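Local structure of Fe2OG dioxygenase domain-containing protein (Pseudomonas putida, 4J25) at residues Q95-G100 and L215-W220; E103-Y108 and C132-Y137; R57-E62 and A160-N165; A110-L115 and G193-F198. The protein is a prolyl-4-hydroxylase of the 2-oxoglutarate oxygenase family that probably uses ferrous iron to hydroxylate proline, with elongation factor Tu a likely substrate. One frame throughout, in Å; residues are numbered along the deposited sequence.

Contact 1 (Q95-G100 and L215-W220); sequences QWIDPG and LSLTGW. With OGA (N-oxalylglycine), chain J.
With CG turned beside the backbone N in both residues (chi1 -66° in W96, -59° in W220), the two indoles swing toward each other until the outer carbons of their six-membered rings meet, CH2 of W96 lying 3.9 Å from CZ3 of W220. The meeting joins the loop 95-100 to strand 214-222, a strand of the larger sheet in the double-stranded beta-helix (jellyroll) fold. The two side chains run at about a right angle, and W220 presents CZ3 near the plane of the W96 ring, at its edge. W96 also packs edge-to-face with H133 of the neighbouring strand 129-137. Deeper in the contact I97, extended along its CG1 branch, pushes its CD1 methyl to 3.3 Å from CD1 of L217; this is tighter than ordinary van der Waals contact. Beyond these apolar pairs the strand turns to the pocket of N-oxalylglycine, where S216, T218 and W220 line the wall and OG1 of T218 lies 3.4 Å from ligand O1, at most a weak and doubtful hydrogen bond. The W220 indole stands beside the ligand, NE1 donating to OD2 of the manganese ligand D148, while ligand O2 lies in the ring plane 3.8 Å from CZ2.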
loop_
_atom_site.group_PDB
_atom_site.type_symbol
_atom_site.label_atom_id
_atom_site.label_comp_id
_atom_site.label_asym_id
_atom_site.label_seq_id
_atom_site.Cartn_x
_atom_site.Cartn_y
_atom_site.Cartn_z
ATOM N N GLN A 95 -0.374 -14.129 6.692
ATOM C CA GLN A 95 -0.121 -14.822 5.434
ATOM C C GLN A 95 0.516 -13.895 4.386
ATOM O O GLN A 95 -0.178 -13.286 3.566
ATOM C CB GLN A 95 -1.428 -15.405 4.885
ATOM C CG GLN A 95 -2.191 -16.207 5.913
ATOM C CD GLN A 95 -3.578 -16.594 5.453
ATOM O OE1 GLN A 95 -4.576 -16.228 6.089
ATOM N NE2 GLN A 95 -3.657 -17.353 4.357
ATOM N N TRP A 96 1.845 -13.814 4.420
ATOM C CA TRP A 96 2.612 -13.055 3.451
ATOM C C TRP A 96 2.344 -13.584 2.055
ATOM O O TRP A 96 2.088 -14.766 1.858
ATOM C CB TRP A 96 4.105 -13.105 3.783
ATOM C CG TRP A 96 4.399 -12.416 5.065
ATOM C CD1 TRP A 96 4.584 -12.997 6.282
ATOM C CD2 TRP A 96 4.498 -11.006 5.274
ATOM N NE1 TRP A 96 4.806 -12.036 7.237
ATOM C CE2 TRP A 96 4.751 -10.803 6.643
ATOM C CE3 TRP A 96 4.394 -9.897 4.438
ATOM C CZ2 TRP A 96 4.909 -9.535 7.192
ATOM C CZ3 TRP A 96 4.548 -8.649 4.977
ATOM C CH2 TRP A 96 4.806 -8.471 6.344
ATOM N N ILE A 97 2.379 -12.679 1.091
ATOM C CA ILE A 97 2.029 -13.000 -0.278
ATOM C C ILE A 97 3.308 -13.225 -1.074
ATOM O O ILE A 97 4.254 -12.441 -0.981
ATOM C CB ILE A 97 1.176 -11.867 -0.882
ATOM C CG1 ILE A 97 -0.169 -11.793 -0.153
ATOM C CG2 ILE A 97 0.956 -12.067 -2.363
ATOM C CD1 ILE A 97 -0.873 -10.489 -0.360
ATOM N N ASP A 98 3.335 -14.317 -1.831
ATOM C CA ASP A 98 4.460 -14.643 -2.704
ATOM C C ASP A 98 3.907 -15.027 -4.062
ATOM O O ASP A 98 2.726 -15.349 -4.188
ATOM C CB ASP A 98 5.256 -15.835 -2.153
ATOM C CG ASP A 98 6.459 -15.418 -1.324
ATOM O OD1 ASP A 98 7.130 -14.418 -1.685
ATOM O OD2 ASP A 98 6.739 -16.104 -0.315
ATOM N N PRO A 99 4.766 -15.000 -5.092
ATOM C CA PRO A 99 4.343 -15.519 -6.393
ATOM C C PRO A 99 3.852 -16.955 -6.260
ATOM O O PRO A 99 4.342 -17.686 -5.404
ATOM C CB PRO A 99 5.618 -15.431 -7.236
ATOM C CG PRO A 99 6.378 -14.287 -6.624
ATOM C CD PRO A 99 6.104 -14.384 -5.143
ATOM N N GLY A 100 2.861 -17.328 -7.061
ATOM C CA GLY A 100 2.440 -18.712 -7.158
ATOM C C GLY A 100 1.288 -19.071 -6.248
ATOM O O GLY A 100 0.880 -20.221 -6.200
ATOM N N LEU A 215 -11.318 -3.369 3.500
ATOM C CA LEU A 215 -10.347 -4.256 2.880
ATOM C C LEU A 215 -9.165 -3.525 2.264
ATOM O O LEU A 215 -9.348 -2.520 1.573
ATOM C CB LEU A 215 -11.027 -5.055 1.776
ATOM C CG LEU A 215 -12.231 -5.919 2.121
ATOM C CD1 LEU A 215 -12.558 -6.774 0.900
ATOM C CD2 LEU A 215 -11.983 -6.775 3.312
ATOM N N SER A 216 -7.960 -4.046 2.491
ATOM C CA SER A 216 -6.752 -3.474 1.886
ATOM C C SER A 216 -5.657 -4.518 1.647
ATOM O O SER A 216 -5.728 -5.638 2.134
ATOM C CB SER A 216 -6.181 -2.388 2.789
ATOM O OG SER A 216 -5.913 -2.933 4.059
ATOM N N LEU A 217 -4.655 -4.125 0.874
ATOM C CA LEU A 217 -3.468 -4.935 0.634
ATOM C C LEU A 217 -2.303 -4.019 1.003
ATOM O O LEU A 217 -2.042 -3.025 0.337
ATOM C CB LEU A 217 -3.436 -5.367 -0.830
ATOM C CG LEU A 217 -2.357 -6.314 -1.336
ATOM C CD1 LEU A 217 -2.232 -7.532 -0.460
ATOM C CD2 LEU A 217 -2.666 -6.724 -2.766
ATOM N N THR A 218 -1.648 -4.355 2.107
ATOM C CA THR A 218 -0.636 -3.500 2.697
ATOM C C THR A 218 0.750 -4.140 2.567
ATOM O O THR A 218 0.897 -5.358 2.684
ATOM C CB THR A 218 -0.976 -3.215 4.169
ATOM O OG1 THR A 218 -0.095 -2.212 4.683
ATOM C CG2 THR A 218 -0.879 -4.482 5.011
ATOM N N GLY A 219 1.765 -3.319 2.314
ATOM C CA GLY A 219 3.093 -3.839 2.080
ATOM C C GLY A 219 4.208 -2.829 2.282
ATOM O O GLY A 219 3.954 -1.646 2.536
ATOM N N TRP A 220 5.440 -3.308 2.113
ATOM C CA TRP A 220 6.650 -2.497 2.320
ATOM C C TRP A 220 7.745 -2.953 1.401
ATOM O O TRP A 220 7.955 -4.167 1.223
ATOM C CB TRP A 220 7.126 -2.600 3.770
ATOM C CG TRP A 220 6.072 -2.137 4.692
ATOM C CD1 TRP A 220 5.837 -0.858 5.095
ATOM C CD2 TRP A 220 5.055 -2.946 5.290
ATOM N NE1 TRP A 220 4.740 -0.822 5.915
ATOM C CE2 TRP A 220 4.232 -2.092 6.035
ATOM C CE3 TRP A 220 4.747 -4.312 5.240
ATOM C CZ2 TRP A 220 3.141 -2.556 6.752
ATOM C CZ3 TRP A 220 3.671 -4.770 5.937
ATOM C CH2 TRP A 220 2.875 -3.899 6.689
HETATM C C1 OGA J . -0.290 -0.581 8.352
HETATM C C2 OGA J . -1.176 0.585 8.041
HETATM C C4 OGA J . -3.118 1.554 6.862
HETATM C C5 OGA J . -4.234 1.216 5.933
HETATM O O1 OGA J . -0.698 -1.732 8.025
HETATM O O2 OGA J . 0.852 -0.405 8.909
HETATM O "O2'" OGA J . -0.935 1.677 8.536
HETATM O O3 OGA J . -4.703 2.110 5.186
HETATM N N1 OGA J . -2.303 0.421 7.151
HETATM O O4 OGA J . -4.708 0.050 5.888
#

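Contact 2 (E103-Y108 and C132-Y137); sequences EACDQY and CHFALY
C105 and Y108, one helical turn apart, face C132 and F134 of the edge strand 129-137 across a gap in which the closest CA atoms, those of C105 and H133, are 9.7 Å apart. Side chains fill that distance. SG of C105, held beside its own backbone N (chi1 -59°), approaches the F134 ring at its edge, 3.8 Å from CE2; 81° off the ring normal and 5.0 Å from the ring centroid, it is a sulfur-aromatic contact made near the ring plane. The second pair is a looser apolar contact, with CE2 of Y108 lying 4.4 Å from SG of C132, again at the ring edge. I97 packs against both C105 and F134, and E62 and C63 of helix 53-67 add to the cover round F134. H133 turns along its own strand, ND1 donating to the carbonyl O of the next residue, F134, at 2.8 Å from above the carbonyl plane. On the outer side of the jellyroll's large sheet, a helix is thus laid down through one sulfur-aromatic and one apolar contact. The C105 sulfur lies against the partly positive C-H rim of F134, which suggests a mild electrostatic gain added to dispersion; between C132 and Y108 dispersion alone is likely.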
loop_
_atom_site.group_PDB
_atom_site.type_symbol
_atom_site.label_atom_id
_atom_site.label_comp_id
_atom_site.label_asym_id
_atom_site.label_seq_id
_atom_site.Cartn_x
_atom_site.Cartn_y
_atom_site.Cartn_z
ATOM N N GLU A 103 -3.477 -15.877 -8.999
ATOM C CA GLU A 103 -3.275 -15.041 -10.178
ATOM C C GLU A 103 -3.313 -13.537 -9.893
ATOM O O GLU A 103 -2.465 -12.790 -10.369
ATOM C CB GLU A 103 -4.341 -15.371 -11.241
ATOM C CG GLU A 103 -4.230 -14.519 -12.499
ATOM C CD GLU A 103 -2.968 -14.798 -13.266
ATOM O OE1 GLU A 103 -2.545 -15.969 -13.281
ATOM O OE2 GLU A 103 -2.400 -13.853 -13.852
ATOM N N ALA A 104 -4.322 -13.099 -9.148
ATOM C CA ALA A 104 -4.486 -11.690 -8.851
ATOM C C ALA A 104 -3.245 -11.177 -8.102
ATOM O O ALA A 104 -2.697 -10.122 -8.418
ATOM C CB ALA A 104 -5.762 -11.471 -8.027
ATOM N N CYS A 105 -2.793 -11.946 -7.124
ATOM C CA CYS A 105 -1.631 -11.545 -6.340
ATOM C C CYS A 105 -0.359 -11.467 -7.201
ATOM O O CYS A 105 0.466 -10.562 -7.014
ATOM C CB CYS A 105 -1.426 -12.500 -5.165
ATOM S SG CYS A 105 -2.819 -12.608 -3.994
ATOM N N ASP A 106 -0.209 -12.403 -8.141
ATOM C CA ASP A 106 0.971 -12.468 -8.999
ATOM C C ASP A 106 1.068 -11.201 -9.824
ATOM O O ASP A 106 2.156 -10.658 -10.035
ATOM C CB ASP A 106 0.910 -13.674 -9.955
ATOM C CG ASP A 106 1.272 -14.992 -9.290
ATOM O OD1 ASP A 106 1.406 -15.048 -8.054
ATOM O OD2 ASP A 106 1.416 -15.992 -10.022
ATOM N N GLN A 107 -0.078 -10.736 -10.305
ATOM C CA GLN A 107 -0.132 -9.522 -11.096
ATOM C C GLN A 107 0.168 -8.286 -10.222
ATOM O O GLN A 107 0.824 -7.350 -10.662
ATOM C CB GLN A 107 -1.495 -9.400 -11.746
ATOM C CG GLN A 107 -1.759 -10.463 -12.807
ATOM C CD GLN A 107 -3.002 -10.163 -13.622
ATOM O OE1 GLN A 107 -3.314 -9.006 -13.895
ATOM N NE2 GLN A 107 -3.718 -11.208 -14.014
ATOM N N TYR A 108 -0.314 -8.293 -8.986
ATOM C CA TYR A 108 -0.006 -7.194 -8.074
ATOM C C TYR A 108 1.491 -7.123 -7.818
ATOM O O TYR A 108 2.076 -6.046 -7.862
ATOM C CB TYR A 108 -0.754 -7.332 -6.752
ATOM C CG TYR A 108 -0.547 -6.130 -5.855
ATOM C CD1 TYR A 108 -0.915 -4.867 -6.283
ATOM C CD2 TYR A 108 0.028 -6.260 -4.589
ATOM C CE1 TYR A 108 -0.728 -3.754 -5.476
ATOM C CE2 TYR A 108 0.210 -5.151 -3.773
ATOM C CZ TYR A 108 -0.168 -3.903 -4.232
ATOM O OH TYR A 108 0.003 -2.795 -3.440
ATOM N N CYS A 132 4.156 -8.062 1.272
ATOM C CA CYS A 132 2.809 -7.576 1.491
ATOM C C CYS A 132 1.870 -8.660 1.995
ATOM O O CYS A 132 2.207 -9.856 2.008
ATOM C CB CYS A 132 2.268 -6.941 0.223
ATOM S SG CYS A 132 2.143 -8.087 -1.124
ATOM N N HIS A 133 0.705 -8.224 2.467
ATOM C CA HIS A 133 -0.311 -9.131 2.958
ATOM C C HIS A 133 -1.630 -8.398 2.970
ATOM O O HIS A 133 -1.658 -7.149 2.943
ATOM C CB HIS A 133 0.028 -9.669 4.355
ATOM C CG HIS A 133 -0.012 -8.640 5.442
ATOM N ND1 HIS A 133 -1.182 -8.262 6.070
ATOM C CD2 HIS A 133 0.979 -7.939 6.042
ATOM C CE1 HIS A 133 -0.912 -7.362 6.997
ATOM N NE2 HIS A 133 0.391 -7.150 7.000
ATOM N N PHE A 134 -2.712 -9.168 3.009
ATOM C CA PHE A 134 -4.055 -8.597 3.030
ATOM C C PHE A 134 -4.413 -8.175 4.440
ATOM O O PHE A 134 -3.843 -8.671 5.410
ATOM C CB PHE A 134 -5.107 -9.594 2.508
ATOM C CG PHE A 134 -5.037 -9.823 1.030
ATOM C CD1 PHE A 134 -5.543 -8.890 0.146
ATOM C CD2 PHE A 134 -4.443 -10.953 0.524
ATOM C CE1 PHE A 134 -5.472 -9.100 -1.221
ATOM C CE2 PHE A 134 -4.370 -11.164 -0.830
ATOM C CZ PHE A 134 -4.881 -10.242 -1.707
ATOM N N ALA A 135 -5.352 -7.242 4.551
ATOM C CA ALA A 135 -5.836 -6.806 5.848
ATOM C C ALA A 135 -7.323 -6.528 5.749
ATOM O O ALA A 135 -7.778 -5.853 4.829
ATOM C CB ALA A 135 -5.070 -5.545 6.316
ATOM N N LEU A 136 -8.085 -7.040 6.702
ATOM C CA LEU A 136 -9.531 -6.886 6.683
ATOM C C LEU A 136 -9.985 -6.372 8.038
ATOM O O LEU A 136 -9.974 -7.116 9.014
ATOM C CB LEU A 136 -10.207 -8.231 6.396
ATOM C CG LEU A 136 -11.730 -8.155 6.198
ATOM C CD1 LEU A 136 -12.215 -9.226 5.224
ATOM C CD2 LEU A 136 -12.482 -8.267 7.526
ATOM N N TYR A 137 -10.372 -5.104 8.106
ATOM C CA TYR A 137 -10.777 -4.518 9.373
ATOM C C TYR A 137 -12.287 -4.638 9.568
ATOM O O TYR A 137 -13.068 -4.176 8.731
ATOM C CB TYR A 137 -10.332 -3.054 9.449
ATOM C CG TYR A 137 -8.829 -2.874 9.327
ATOM C CD1 TYR A 137 -7.978 -3.968 9.290
ATOM C CD2 TYR A 137 -8.262 -1.609 9.244
ATOM C CE1 TYR A 137 -6.607 -3.806 9.173
ATOM C CE2 TYR A 137 -6.889 -1.442 9.127
ATOM C CZ TYR A 137 -6.068 -2.543 9.090
ATOM O OH TYR A 137 -4.694 -2.397 8.965
#

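Contact 3 (R57-E62 and A160-N165); sequences RALAAE and AVLYLN. With OGA (N-oxalylglycine), chain J.
L59 and L162 meet with their side chains crossing at about a right angle, CD1 of L59 resting 3.7 Å from CD2 of L162. L162 keeps CG anti to the backbone N (chi1 178°), which carries its branch out from the strand to the helix. L164, two residues on, lies closer to the helix backbone: its CD2 methyl sits 3.8 Å from CB of L59, while CD1 is 4.0 Å from both the carbonyl O of L59 and CA of A60. L59 is therefore touched at its base by one leucine and at its end by another. A60 has no more than a methyl to offer, and this lets the backbones come together, with the CA atoms of A60 and L164 5.4 Å apart; the methyl carbon CB of A60 lies 3.7 Å from O of L164 and 4.1 Å from its CB. These residues pack helix 53-67 against the outer side of the large sheet of the double-stranded beta-helix, at the end of strand 156-163 where the chain leaves it. F134 wedges in from strand 129-137, touching L59 and L164, and Y108 covers L162. V161 and Y163, which alternate with the two leucines, project to the other side of the strand, into the barrel interior. There both line the pocket of N-oxalylglycine, CG1 of V161 standing 3.8 Å from ligand O3, and R214 supplies a hydrogen bond to the same ligand.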
loop_
_atom_site.group_PDB
_atom_site.type_symbol
_atom_site.label_atom_id
_atom_site.label_comp_id
_atom_site.label_asym_id
_atom_site.label_seq_id
_atom_site.Cartn_x
_atom_site.Cartn_y
_atom_site.Cartn_z
ATOM N N ARG A 57 -11.093 -6.249 -8.054
ATOM C CA ARG A 57 -12.166 -7.102 -7.530
ATOM C C ARG A 57 -11.661 -8.487 -7.183
ATOM O O ARG A 57 -12.062 -9.055 -6.168
ATOM C CB ARG A 57 -13.333 -7.217 -8.509
ATOM C CG ARG A 57 -14.145 -5.958 -8.612
ATOM C CD ARG A 57 -15.485 -6.210 -9.286
ATOM N NE ARG A 57 -15.977 -4.988 -9.898
ATOM C CZ ARG A 57 -15.618 -4.557 -11.103
ATOM N NH1 ARG A 57 -14.771 -5.265 -11.840
ATOM N NH2 ARG A 57 -16.112 -3.419 -11.578
ATOM N N ALA A 58 -10.771 -9.018 -8.019
ATOM C CA ALA A 58 -10.166 -10.327 -7.773
ATOM C C ALA A 58 -9.288 -10.307 -6.511
ATOM O O ALA A 58 -9.200 -11.302 -5.777
ATOM C CB ALA A 58 -9.354 -10.752 -8.980
ATOM N N LEU A 59 -8.632 -9.173 -6.266
ATOM C CA LEU A 59 -7.840 -8.979 -5.054
ATOM C C LEU A 59 -8.743 -8.877 -3.837
ATOM O O LEU A 59 -8.439 -9.444 -2.802
ATOM C CB LEU A 59 -6.962 -7.725 -5.181
ATOM C CG LEU A 59 -5.779 -7.876 -6.139
ATOM C CD1 LEU A 59 -5.061 -6.560 -6.393
ATOM C CD2 LEU A 59 -4.796 -8.912 -5.610
ATOM N N ALA A 60 -9.850 -8.146 -3.960
ATOM C CA ALA A 60 -10.844 -8.102 -2.893
ATOM C C ALA A 60 -11.313 -9.516 -2.558
ATOM O O ALA A 60 -11.455 -9.877 -1.392
ATOM C CB ALA A 60 -12.025 -7.217 -3.289
ATOM N N ALA A 61 -11.516 -10.330 -3.589
ATOM C CA ALA A 61 -11.981 -11.701 -3.402
ATOM C C ALA A 61 -10.953 -12.553 -2.659
ATOM O O ALA A 61 -11.316 -13.365 -1.800
ATOM C CB ALA A 61 -12.331 -12.351 -4.765
ATOM N N GLU A 62 -9.680 -12.383 -3.000
ATOM C CA GLU A 62 -8.611 -13.123 -2.336
ATOM C C GLU A 62 -8.451 -12.655 -0.897
ATOM O O GLU A 62 -8.140 -13.439 -0.007
ATOM C CB GLU A 62 -7.307 -12.942 -3.101
ATOM C CG GLU A 62 -6.120 -13.675 -2.523
ATOM C CD GLU A 62 -6.262 -15.188 -2.562
ATOM O OE1 GLU A 62 -7.213 -15.682 -3.203
ATOM O OE2 GLU A 62 -5.424 -15.882 -1.946
ATOM N N ALA A 160 3.309 0.897 1.029
ATOM C CA ALA A 160 2.351 0.949 -0.055
ATOM C C ALA A 160 1.110 0.169 0.358
ATOM O O ALA A 160 1.194 -0.984 0.801
ATOM C CB ALA A 160 2.955 0.384 -1.331
ATOM N N VAL A 161 -0.035 0.822 0.235
ATOM C CA VAL A 161 -1.314 0.230 0.572
ATOM C C VAL A 161 -2.228 0.346 -0.634
ATOM O O VAL A 161 -2.404 1.447 -1.170
ATOM C CB VAL A 161 -2.003 0.984 1.716
ATOM C CG1 VAL A 161 -3.163 0.146 2.263
ATOM C CG2 VAL A 161 -1.039 1.315 2.792
ATOM N N LEU A 162 -2.808 -0.778 -1.053
ATOM C CA LEU A 162 -3.814 -0.776 -2.109
ATOM C C LEU A 162 -5.186 -1.019 -1.477
ATOM O O LEU A 162 -5.366 -1.975 -0.719
ATOM C CB LEU A 162 -3.505 -1.845 -3.175
ATOM C CG LEU A 162 -4.549 -1.934 -4.313
ATOM C CD1 LEU A 162 -4.485 -0.745 -5.239
ATOM C CD2 LEU A 162 -4.352 -3.206 -5.101
ATOM N N TYR A 163 -6.148 -0.140 -1.744
ATOM C CA TYR A 163 -7.491 -0.331 -1.184
ATOM C C TYR A 163 -8.407 -1.070 -2.168
ATOM O O TYR A 163 -8.203 -1.039 -3.378
ATOM C CB TYR A 163 -8.093 0.998 -0.687
ATOM C CG TYR A 163 -7.221 1.634 0.378
ATOM C CD1 TYR A 163 -7.139 1.089 1.646
ATOM C CD2 TYR A 163 -6.453 2.750 0.102
ATOM C CE1 TYR A 163 -6.316 1.644 2.614
ATOM C CE2 TYR A 163 -5.634 3.310 1.069
ATOM C CZ TYR A 163 -5.583 2.754 2.321
ATOM O OH TYR A 163 -4.768 3.298 3.282
ATOM N N LEU A 164 -9.406 -1.752 -1.622
ATOM C CA LEU A 164 -10.135 -2.779 -2.357
ATOM C C LEU A 164 -11.652 -2.657 -2.233
ATOM O O LEU A 164 -12.381 -3.565 -2.626
ATOM C CB LEU A 164 -9.730 -4.141 -1.819
ATOM C CG LEU A 164 -8.240 -4.477 -1.914
ATOM C CD1 LEU A 164 -7.959 -5.809 -1.259
ATOM C CD2 LEU A 164 -7.792 -4.476 -3.366
ATOM N N ASN A 165 -12.137 -1.545 -1.690
ATOM C CA ASN A 165 -13.552 -1.479 -1.330
ATOM C C ASN A 165 -14.421 -0.746 -2.338
ATOM O O ASN A 165 -14.262 0.455 -2.570
ATOM C CB ASN A 165 -13.701 -0.837 0.033
ATOM C CG ASN A 165 -12.763 -1.430 1.043
ATOM O OD1 ASN A 165 -12.937 -2.570 1.482
ATOM N ND2 ASN A 165 -11.750 -0.656 1.429
HETATM C C1 OGA J . -0.290 -0.581 8.352
HETATM C C2 OGA J . -1.176 0.585 8.041
HETATM C C4 OGA J . -3.118 1.554 6.862
HETATM C C5 OGA J . -4.234 1.216 5.933
HETATM O O1 OGA J . -0.698 -1.732 8.025
HETATM O O2 OGA J . 0.852 -0.405 8.909
HETATM O "O2'" OGA J . -0.935 1.677 8.536
HETATM O O3 OGA J . -4.703 2.110 5.186
HETATM N N1 OGA J . -2.303 0.421 7.151
HETATM O O4 OGA J . -4.708 0.050 5.888
#

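Contact 4 (A110-L115 and G193-F198); sequences AAMDQL and GCLVVF
Apolar contact carries this meeting of M112 and L115 with L195 and V197. M112 and L195 reach for one another tip to tip, CE of M112 lying 4.2 Å from CD2 of L195. The methionine gets there by bending: chi2 of -62° and chi3 of 99° fold the thioether so that the terminal methyl, and not the sulfur, leads toward the strand. One helical turn later L115 points at the sheet directly, and its CD2 comes to 4.3 Å from CG2 of V197. Both are loose van der Waals contacts of methyl groups, across backbones whose closest CA atoms, L115 and V197, are 10.3 Å apart. The surrounding core is apolar too, with F50 touching both M112 and L195, and V35 of helix 32-42 touching both L115 and V197.

The backbone hydrogen bonds stay within the helix on one side and within the sheet on the other. L115 N donates to A111 O at 3.0 Å within the helix, while the strand pairs L195 with Q47 and V196 with V161 on its two flanks. Ring contact appears on the other side of the strand, where F198 packs edge-to-face with the manganese ligand H205, and V196 meets L176 and M178 of the smaller sheet. Strand 195-199 thus separates helical packing from the barrel interior, as a strand of the larger sheet does in the double-stranded beta-helix of 2-oxoglutarate oxygenases.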
loop_
_atom_site.group_PDB
_atom_site.type_symbol
_atom_site.label_atom_id
_atom_site.label_comp_id
_atom_site.label_asym_id
_atom_site.label_seq_id
_atom_site.Cartn_x
_atom_site.Cartn_y
_atom_site.Cartn_z
ATOM N N ALA A 110 3.904 -8.230 -9.694
ATOM C CA ALA A 110 4.630 -7.844 -10.895
ATOM C C ALA A 110 4.634 -6.326 -11.034
ATOM O O ALA A 110 5.667 -5.735 -11.347
ATOM C CB ALA A 110 4.051 -8.525 -12.135
ATOM N N ALA A 111 3.504 -5.683 -10.742
ATOM C CA ALA A 111 3.429 -4.224 -10.826
ATOM C C ALA A 111 4.288 -3.558 -9.745
ATOM O O ALA A 111 4.951 -2.539 -9.998
ATOM C CB ALA A 111 1.983 -3.753 -10.708
ATOM N N MET A 112 4.256 -4.112 -8.539
ATOM C CA MET A 112 5.017 -3.543 -7.446
ATOM C C MET A 112 6.508 -3.786 -7.666
ATOM O O MET A 112 7.330 -2.994 -7.219
ATOM C CB MET A 112 4.555 -4.118 -6.110
ATOM C CG MET A 112 3.121 -3.735 -5.755
ATOM S SD MET A 112 2.934 -1.946 -5.568
ATOM C CE MET A 112 2.280 -1.412 -7.081
ATOM N N ASP A 113 6.864 -4.866 -8.361
ATOM C CA ASP A 113 8.264 -5.067 -8.690
ATOM C C ASP A 113 8.718 -3.992 -9.660
ATOM O O ASP A 113 9.835 -3.501 -9.561
ATOM C CB ASP A 113 8.566 -6.454 -9.239
ATOM C CG ASP A 113 10.058 -6.698 -9.385
ATOM O OD1 ASP A 113 10.750 -6.806 -8.357
ATOM O OD2 ASP A 113 10.560 -6.763 -10.520
ATOM N N GLN A 114 7.855 -3.603 -10.586
ATOM C CA GLN A 114 8.179 -2.498 -11.476
ATOM C C GLN A 114 8.364 -1.199 -10.694
ATOM O O GLN A 114 9.256 -0.422 -10.995
ATOM C CB GLN A 114 7.077 -2.286 -12.497
ATOM C CG GLN A 114 7.101 -3.207 -13.683
ATOM C CD GLN A 114 6.009 -2.838 -14.660
ATOM O OE1 GLN A 114 4.840 -2.916 -14.326
ATOM N NE2 GLN A 114 6.384 -2.400 -15.854
ATOM N N LEU A 115 7.477 -0.952 -9.741
ATOM C CA LEU A 115 7.594 0.201 -8.858
ATOM C C LEU A 115 8.902 0.178 -8.039
ATOM O O LEU A 115 9.534 1.205 -7.887
ATOM C CB LEU A 115 6.368 0.292 -7.934
ATOM C CG LEU A 115 6.339 1.482 -6.968
ATOM C CD1 LEU A 115 6.546 2.785 -7.713
ATOM C CD2 LEU A 115 5.028 1.510 -6.196
ATOM N N GLY A 193 -9.108 0.451 -5.815
ATOM C CA GLY A 193 -8.173 0.842 -6.855
ATOM C C GLY A 193 -7.188 1.910 -6.422
ATOM O O GLY A 193 -6.249 2.239 -7.157
ATOM N N CYS A 194 -7.403 2.476 -5.238
ATOM C CA CYS A 194 -6.564 3.570 -4.771
ATOM C C CYS A 194 -5.285 3.044 -4.138
ATOM O O CYS A 194 -5.329 2.271 -3.170
ATOM C CB CYS A 194 -7.302 4.440 -3.753
ATOM S SG CYS A 194 -6.298 5.850 -3.212
ATOM N N LEU A 195 -4.152 3.485 -4.678
ATOM C CA LEU A 195 -2.847 3.144 -4.111
ATOM C C LEU A 195 -2.237 4.356 -3.396
ATOM O O LEU A 195 -2.222 5.461 -3.934
ATOM C CB LEU A 195 -1.896 2.652 -5.211
ATOM C CG LEU A 195 -0.487 2.224 -4.744
ATOM C CD1 LEU A 195 -0.535 0.876 -4.085
ATOM C CD2 LEU A 195 0.505 2.204 -5.908
ATOM N N VAL A 196 -1.763 4.147 -2.172
ATOM C CA VAL A 196 -1.054 5.181 -1.428
ATOM C C VAL A 196 0.346 4.657 -1.151
ATOM O O VAL A 196 0.498 3.550 -0.668
ATOM C CB VAL A 196 -1.739 5.502 -0.095
ATOM C CG1 VAL A 196 -0.944 6.594 0.689
ATOM C CG2 VAL A 196 -3.135 5.972 -0.337
ATOM N N VAL A 197 1.357 5.456 -1.475
ATOM C CA VAL A 197 2.754 5.094 -1.230
ATOM C C VAL A 197 3.393 6.206 -0.403
ATOM O O VAL A 197 3.175 7.389 -0.662
ATOM C CB VAL A 197 3.519 4.949 -2.561
ATOM C CG1 VAL A 197 4.902 4.384 -2.349
ATOM C CG2 VAL A 197 2.751 4.038 -3.531
ATOM N N PHE A 198 4.177 5.846 0.602
ATOM C CA PHE A 198 4.896 6.869 1.370
ATOM C C PHE A 198 6.209 6.372 1.978
ATOM O O PHE A 198 6.471 5.151 2.086
ATOM C CB PHE A 198 4.003 7.487 2.457
ATOM C CG PHE A 198 3.409 6.490 3.424
ATOM C CD1 PHE A 198 2.161 5.930 3.178
ATOM C CD2 PHE A 198 4.084 6.131 4.583
ATOM C CE1 PHE A 198 1.605 5.028 4.047
ATOM C CE2 PHE A 198 3.535 5.231 5.457
ATOM C CZ PHE A 198 2.292 4.669 5.191
#

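Overall arrangement
All four contacts lay helix or loop against the outer side of one antiparallel sheet, whose strands run in the order 44-47, 195-199, 156-163, 214-222, 129-137. Contacts 4, 3, 1 and 2 use the last four in that order. Contacts 1 and 2 have centres about 4 Å apart and contacts 2 and 3 about 6 Å; contact 4 lies about 12 Å from each of the others. Helix 103-123 serves both contact 2 and contact 4, and Y108 touches L195 between them. Along the chain, contact 2 nests inside the loops closed by contacts 1 and 3, while contacts 1 and 3 interleave. Helices 53-67 and 103-123 and the loop between them thus back a sheet whose inner side, on strands 156-163 and 214-222, lines the ligand pocket.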